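Local coordinates for protein AAA ATPase, central region (Enterococcus faecium, PDB 2R9G) that is the C-terminal fragment of an MgsA-family AAA+ ATPase, which probably couples ATP hydrolysis to work on DNA, and assembles here as a tetramer, at residues A69-N74 against V95-L100. Residues are numbered along the deposited sequence; the frame is centred on the assembly and turned at random. Where two conformers were deposited one is given.
Sequences AARTVN and VVDLCL
Segments 69-74 of helix 66-82 and 95-100 of helix 88-100 approach to 8.7 Å between T72 CA and V95 CA, their closest CA pair, a spacing that side chains have to bridge. In this all-helical C-terminal domain of the MgsA family, the pair illustrates how a polar clasp and an apolar touch can share one helix-helix seam. The clasp is a salt bridge: R71 NH2 donates to D97 OD2 at 2.9 Å, with a nearly straight N-H...O angle of 166°, and uses the syn lone pair of that oxygen. Guanidinium and carboxylate lie almost coplanar, 8° apart. A bend at chi3 (-62°) turns the end of the arginine chain. The other carboxylate oxygen, D97 OD1, is hydrogen-bonded to Y181 OH of the second subunit, so the aspartate joins this seam to the tetramer interface. Beside the clasp, L98 sends its methyls across T72; in the conformer given, CD2 lies 4.0 Å from T72 OG1, and that hydroxyl hydrogen-bonds A68 O, one turn earlier in its own helix. L53 and I61 of helix 46-61 pack against T72 and L98, respectively. A water completes the bridge, accepting from R71 NE at 2.9 Å and donating to D97 OD2 at 3.0 Å.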
loop_
_atom_site.group_PDB
_atom_site.type_symbol
_atom_site.label_atom_id
_atom_site.label_comp_id
_atom_site.label_asym_id
_atom_site.label_seq_id
_atom_site.Cartn_x
_atom_site.Cartn_y
_atom_site.Cartn_z
ATOM N N ALA C 69 -3.301 2.199 8.683
ATOM C CA ALA C 69 -2.976 0.997 9.436
ATOM C C ALA C 69 -2.093 0.107 8.570
ATOM O O ALA C 69 -1.120 -0.478 9.063
ATOM C CB ALA C 69 -4.253 0.250 9.879
ATOM N N ALA C 70 -2.425 0.029 7.278
ATOM C CA ALA C 70 -1.614 -0.716 6.317
ATOM C C ALA C 70 -0.229 -0.094 6.126
ATOM O O ALA C 70 0.750 -0.819 5.944
ATOM C CB ALA C 70 -2.329 -0.829 4.984
ATOM N N ARG C 71 -0.161 1.242 6.182
ATOM C CA ARG C 71 1.099 1.986 5.995
ATOM C C ARG C 71 2.144 1.790 7.101
ATOM O O ARG C 71 3.313 2.136 6.910
ATOM C CB ARG C 71 0.825 3.482 5.803
ATOM C CG ARG C 71 0.325 3.838 4.414
ATOM C CD ARG C 71 0.470 5.321 4.114
ATOM N NE ARG C 71 -0.317 6.165 5.013
ATOM C CZ ARG C 71 -1.585 6.501 4.807
ATOM N NH1 ARG C 71 -2.228 6.051 3.740
ATOM N NH2 ARG C 71 -2.217 7.283 5.671
ATOM N N THR C 72 1.711 1.267 8.252
ATOM C CA THR C 72 2.594 0.972 9.370
ATOM C C THR C 72 3.507 -0.198 9.001
ATOM O O THR C 72 4.664 -0.248 9.402
ATOM C CB THR C 72 1.777 0.638 10.638
ATOM O OG1 THR C 72 0.774 1.644 10.843
ATOM C CG2 THR C 72 2.667 0.563 11.870
ATOM N N VAL C 73 2.966 -1.132 8.229
ATOM C CA VAL C 73 3.723 -2.280 7.756
ATOM C C VAL C 73 4.806 -1.822 6.768
ATOM O O VAL C 73 5.942 -2.266 6.859
ATOM C CB VAL C 73 2.787 -3.342 7.150
ATOM C CG1 VAL C 73 3.570 -4.567 6.691
ATOM C CG2 VAL C 73 1.714 -3.730 8.175
ATOM N N ASN C 74 4.463 -0.901 5.865
ATOM C CA ASN C 74 5.458 -0.293 4.974
ATOM C C ASN C 74 6.597 0.332 5.775
ATOM O O ASN C 74 7.766 0.025 5.536
ATOM C CB ASN C 74 4.822 0.754 4.037
ATOM C CG ASN C 74 3.819 0.148 3.069
ATOM O OD1 ASN C 74 2.764 -0.350 3.476
ATOM N ND2 ASN C 74 4.137 0.197 1.778
ATOM N N VAL C 95 3.548 7.429 13.488
ATOM C CA VAL C 95 3.043 7.754 14.821
ATOM C C VAL C 95 2.137 8.991 14.767
ATOM O O VAL C 95 1.017 8.963 15.273
ATOM C CB VAL C 95 4.204 7.898 15.855
ATOM C CG1 VAL C 95 3.771 8.662 17.097
ATOM C CG2 VAL C 95 4.727 6.531 16.261
ATOM N N VAL C 96 2.601 10.049 14.108
ATOM C CA VAL C 96 1.809 11.270 13.958
ATOM C C VAL C 96 0.503 10.997 13.208
ATOM O O VAL C 96 -0.573 11.377 13.677
ATOM C CB VAL C 96 2.620 12.399 13.287
ATOM C CG1 VAL C 96 1.771 13.623 13.135
ATOM C CG2 VAL C 96 3.840 12.740 14.135
ATOM N N ASP C 97 0.617 10.305 12.073
ATOM C CA ASP C 97 -0.518 9.873 11.259
ATOM C C ASP C 97 -1.522 9.050 12.075
ATOM O O ASP C 97 -2.719 9.310 12.003
ATOM C CB ASP C 97 -0.023 9.074 10.037
ATOM C CG ASP C 97 -1.145 8.707 9.050
ATOM O OD1 ASP C 97 -2.267 9.257 9.123
ATOM O OD2 ASP C 97 -0.889 7.852 8.176
ATOM N N LEU C 98 -1.032 8.077 12.844
ATOM C CA LEU C 98 -1.898 7.226 13.663
ATOM C C LEU C 98 -2.600 8.005 14.775
ATOM O O LEU C 98 -3.800 7.837 14.981
ATOM C CB LEU C 98 -1.117 6.054 14.259
ATOM C CG LEU C 98 -0.643 4.903 13.368
ATOM C CD1 LEU C 98 0.043 3.837 14.240
ATOM C CD2 LEU C 98 -1.775 4.309 12.513
ATOM N N CYS C 99 -1.845 8.857 15.474
ATOM C CA CYS C 99 -2.387 9.754 16.517
ATOM C C CYS C 99 -3.540 10.616 16.028
ATOM O O CYS C 99 -4.479 10.869 16.773
ATOM C CB CYS C 99 -1.308 10.707 17.065
ATOM S SG CYS C 99 -0.030 9.923 18.056
ATOM N N LEU C 100 -3.472 11.073 14.780
ATOM C CA LEU C 100 -4.418 12.085 14.319
ATOM C C LEU C 100 -5.538 11.557 13.416
ATOM O O LEU C 100 -6.485 12.285 13.100
ATOM C CB LEU C 100 -3.664 13.273 13.704
ATOM C CG LEU C 100 -2.827 14.089 14.703
ATOM C CD1 LEU C 100 -1.954 15.153 14.015
ATOM C CD2 LEU C 100 -3.703 14.724 15.793
HETATM O O HOH W 1 1.625 6.550 7.120
#